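Side-chain contact in flavin reductase domain protein (Arthrobacter sp., PDB 2QCK), which probably binds FMN and acts as a flavin reductase of the FMN-binding family: residues Arg125-Glu129 and Asn130-Val134. Residues are numbered along the deposited sequence; the frame is centred on the assembly and turned at random.
Sequences RLSFE and NNAVV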
ATOM      1  N   ARG A 125      -4.675   5.927 -15.669  1.00 34.85           N
ATOM      2  CA  ARG A 125      -5.419   6.020 -14.418  1.00 32.86           C
ATOM      3  C   ARG A 125      -6.733   5.293 -14.586  1.00 33.57           C
ATOM      4  O   ARG A 125      -7.398   5.457 -15.627  1.00 32.09           O
ATOM      5  CB  ARG A 125      -5.730   7.490 -14.081  1.00 34.09           C
ATOM      6  CG  ARG A 125      -4.549   8.423 -14.249  1.00 34.19           C
ATOM      7  CD  ARG A 125      -4.742   9.358 -15.412  1.00 34.30           C
ATOM      8  NE  ARG A 125      -3.534  10.133 -15.672  1.00 37.76           N
ATOM      9  CZ  ARG A 125      -2.706   9.965 -16.711  1.00 30.02           C
ATOM     10  NH1 ARG A 125      -2.900   9.045 -17.641  1.00 37.87           N
ATOM     11  NH2 ARG A 125      -1.645  10.737 -16.799  1.00 30.29           N
ATOM     12  N   LEU A 126      -7.151   4.521 -13.577  1.00 34.18           N
ATOM     13  CA  LEU A 126      -8.428   3.829 -13.591  1.00 32.64           C
ATOM     14  C   LEU A 126      -9.362   4.595 -12.688  1.00 34.88           C
ATOM     15  O   LEU A 126      -9.254   4.495 -11.447  1.00 31.29           O
ATOM     16  CB  LEU A 126      -8.219   2.451 -13.043  1.00 35.93           C
ATOM     17  CG  LEU A 126      -9.276   1.355 -13.156  1.00 38.80           C
ATOM     18  CD1 LEU A 126      -9.738   1.121 -14.581  1.00 40.70           C
ATOM     19  CD2 LEU A 126      -8.652   0.087 -12.517  1.00 37.62           C
ATOM     20  N   SER A 127     -10.254   5.381 -13.284  1.00 34.28           N
ATOM     21  CA  SER A 127     -10.992   6.366 -12.523  1.00 32.45           C
ATOM     22  C   SER A 127     -12.376   5.910 -12.204  1.00 34.27           C
ATOM     23  O   SER A 127     -13.149   5.530 -13.088  1.00 33.26           O
ATOM     24  CB  SER A 127     -11.023   7.715 -13.232  1.00 37.64           C
ATOM     25  OG  SER A 127      -9.708   8.194 -13.344  1.00 38.48           O
ATOM     26  N   PHE A 128     -12.687   5.966 -10.918  1.00 36.81           N
ATOM     27  CA  PHE A 128     -14.030   5.747 -10.454  1.00 33.56           C
ATOM     28  C   PHE A 128     -14.679   7.120 -10.232  1.00 35.44           C
ATOM     29  O   PHE A 128     -14.237   8.151 -10.796  1.00 40.13           O
ATOM     30  CB  PHE A 128     -14.011   4.815  -9.219  1.00 32.35           C
ATOM     31  CG  PHE A 128     -13.448   3.439  -9.520  1.00 28.19           C
ATOM     32  CD1 PHE A 128     -12.081   3.223  -9.543  1.00 34.96           C
ATOM     33  CD2 PHE A 128     -14.290   2.394  -9.876  1.00 33.98           C
ATOM     34  CE1 PHE A 128     -11.558   1.984  -9.886  1.00 32.34           C
ATOM     35  CE2 PHE A 128     -13.774   1.143 -10.213  1.00 23.63           C
ATOM     36  CZ  PHE A 128     -12.399   0.952 -10.232  1.00 30.68           C
ATOM     37  N   GLU A 129     -15.724   7.165  -9.425  1.00 36.26           N
ATOM     38  CA  GLU A 129     -16.454   8.423  -9.247  1.00 36.44           C
ATOM     39  C   GLU A 129     -15.594   9.473  -8.572  1.00 36.59           C
ATOM     40  O   GLU A 129     -15.553  10.608  -8.987  1.00 39.89           O
ATOM     41  CB  GLU A 129     -17.686   8.207  -8.388  1.00 34.58           C
ATOM     42  CG  GLU A 129     -18.595   7.060  -8.838  1.00 44.28           C
ATOM     43  CD  GLU A 129     -18.173   5.705  -8.292  1.00 41.40           C
ATOM     44  OE1 GLU A 129     -17.000   5.574  -7.957  1.00 52.31           O
ATOM     45  OE2 GLU A 129     -19.016   4.795  -8.200  1.00 48.57           O
ATOM     46  N   ASN A 130     -14.932   9.115  -7.485  1.00 36.07           N
ATOM     47  CA  ASN A 130     -14.198  10.116  -6.744  1.00 36.96           C
ATOM     48  C   ASN A 130     -12.767   9.776  -6.507  1.00 33.96           C
ATOM     49  O   ASN A 130     -12.047  10.552  -5.862  1.00 30.21           O
ATOM     50  CB  ASN A 130     -14.861  10.306  -5.406  1.00 41.30           C
ATOM     51  CG  ASN A 130     -16.287  10.792  -5.533  1.00 45.08           C
ATOM     52  OD1 ASN A 130     -16.512  11.902  -6.004  1.00 55.18           O
ATOM     53  ND2 ASN A 130     -17.254   9.975  -5.102  1.00 46.60           N
ATOM     54  N   ASN A 131     -12.335   8.594  -6.954  1.00 32.38           N
ATOM     55  CA  ASN A 131     -10.958   8.210  -6.753  1.00 29.35           C
ATOM     56  C   ASN A 131     -10.443   7.472  -7.954  1.00 30.85           C
ATOM     57  O   ASN A 131     -11.227   7.003  -8.773  1.00 32.71           O
ATOM     58  CB  ASN A 131     -10.838   7.295  -5.529  1.00 31.26           C
ATOM     59  CG  ASN A 131     -11.438   7.931  -4.265  1.00 32.71           C
ATOM     60  OD1 ASN A 131     -10.734   8.525  -3.458  1.00 34.35           O
ATOM     61  ND2 ASN A 131     -12.734   7.876  -4.148  1.00 31.04           N
ATOM     62  N   ALA A 132      -9.125   7.393  -8.060  1.00 29.29           N
ATOM     63  CA  ALA A 132      -8.474   6.680  -9.162  1.00 31.06           C
ATOM     64  C   ALA A 132      -7.317   5.819  -8.685  1.00 31.91           C
ATOM     65  O   ALA A 132      -6.622   6.152  -7.711  1.00 32.67           O
ATOM     66  CB  ALA A 132      -7.929   7.748 -10.220  1.00 29.09           C
ATOM     67  N   VAL A 133      -7.095   4.705  -9.380  1.00 31.91           N
ATOM     68  CA  VAL A 133      -5.844   3.963  -9.294  1.00 31.03           C
ATOM     69  C   VAL A 133      -4.893   4.506 -10.372  1.00 34.99           C
ATOM     70  O   VAL A 133      -5.267   4.629 -11.548  1.00 33.98           O
ATOM     71  CB  VAL A 133      -6.080   2.454  -9.532  1.00 31.45           C
ATOM     72  CG1 VAL A 133      -4.767   1.653  -9.525  1.00 34.46           C
ATOM     73  CG2 VAL A 133      -7.186   1.909  -8.502  1.00 26.89           C
ATOM     74  N   VAL A 134      -3.667   4.849  -9.979  1.00 35.65           N
ATOM     75  CA  VAL A 134      -2.685   5.346 -10.924  1.00 32.82           C
ATOM     76  C   VAL A 134      -1.587   4.285 -11.022  1.00 34.85           C
ATOM     77  O   VAL A 134      -1.031   3.907  -9.975  1.00 33.66           O
ATOM     78  CB  VAL A 134      -2.089   6.672 -10.499  1.00 31.75           C
ATOM     79  CG1 VAL A 134      -1.279   7.219 -11.626  1.00 30.95           C
ATOM     80  CG2 VAL A 134      -3.192   7.689 -10.040  1.00 29.14           C
TER
HETATM   81  O   HOH W   1     -14.717   6.759  -6.082  1.00 27.11           O
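The tip of the beta hairpin made by strands 116-127 and 131-143 turns through Phe-128, Glu-129 and Asn-130, just past the non-hydrogen-bonded pair Ser-127 and Ala-132. Next along the strands comes the antiparallel pair Leu-126 and Val-133, hydrogen-bonded both ways: Leu-126 N gives to Val-133 O at 2.8 Å, and Val-133 N returns to Leu-126 O at 3.0 Å. On the face these two share, Leu-126 CB lies 4.1 Å from Val-133 CB. Leu-46 of the second subunit packs on Val-133.

The other face carries Arg-125, Ser-127, Ala-132 and Val-134. Here Ser-127 OG sits 3.6 Å from Ala-132 CB, and Trp-64 of helix 64-69 touches both side chains. The guanidinium of Arg-125 turns off the hairpin, and its NE donates to Ile-67 O.

At the turn Phe-128 N donates to Asn-131 O at 2.8 Å. The same oxygen lies in the plane of the Phe-128 ring, at its edge. One water bridges the loop: it accepts from Asn-130 N at 2.8 Å and from Asn-131 ND2 at 3.0 Å, and donates to Glu-129 OE1 at 3.2 Å. The bend of Glu-129 at chi2 (86°) curls its carboxylate back toward that water.

Glu-129 OE1 also forms a salt bridge with Arg-52 of the second subunit, which would favour the ionised carboxylate. One acidic side chain thus links the water-bridged turn to the dimer interface.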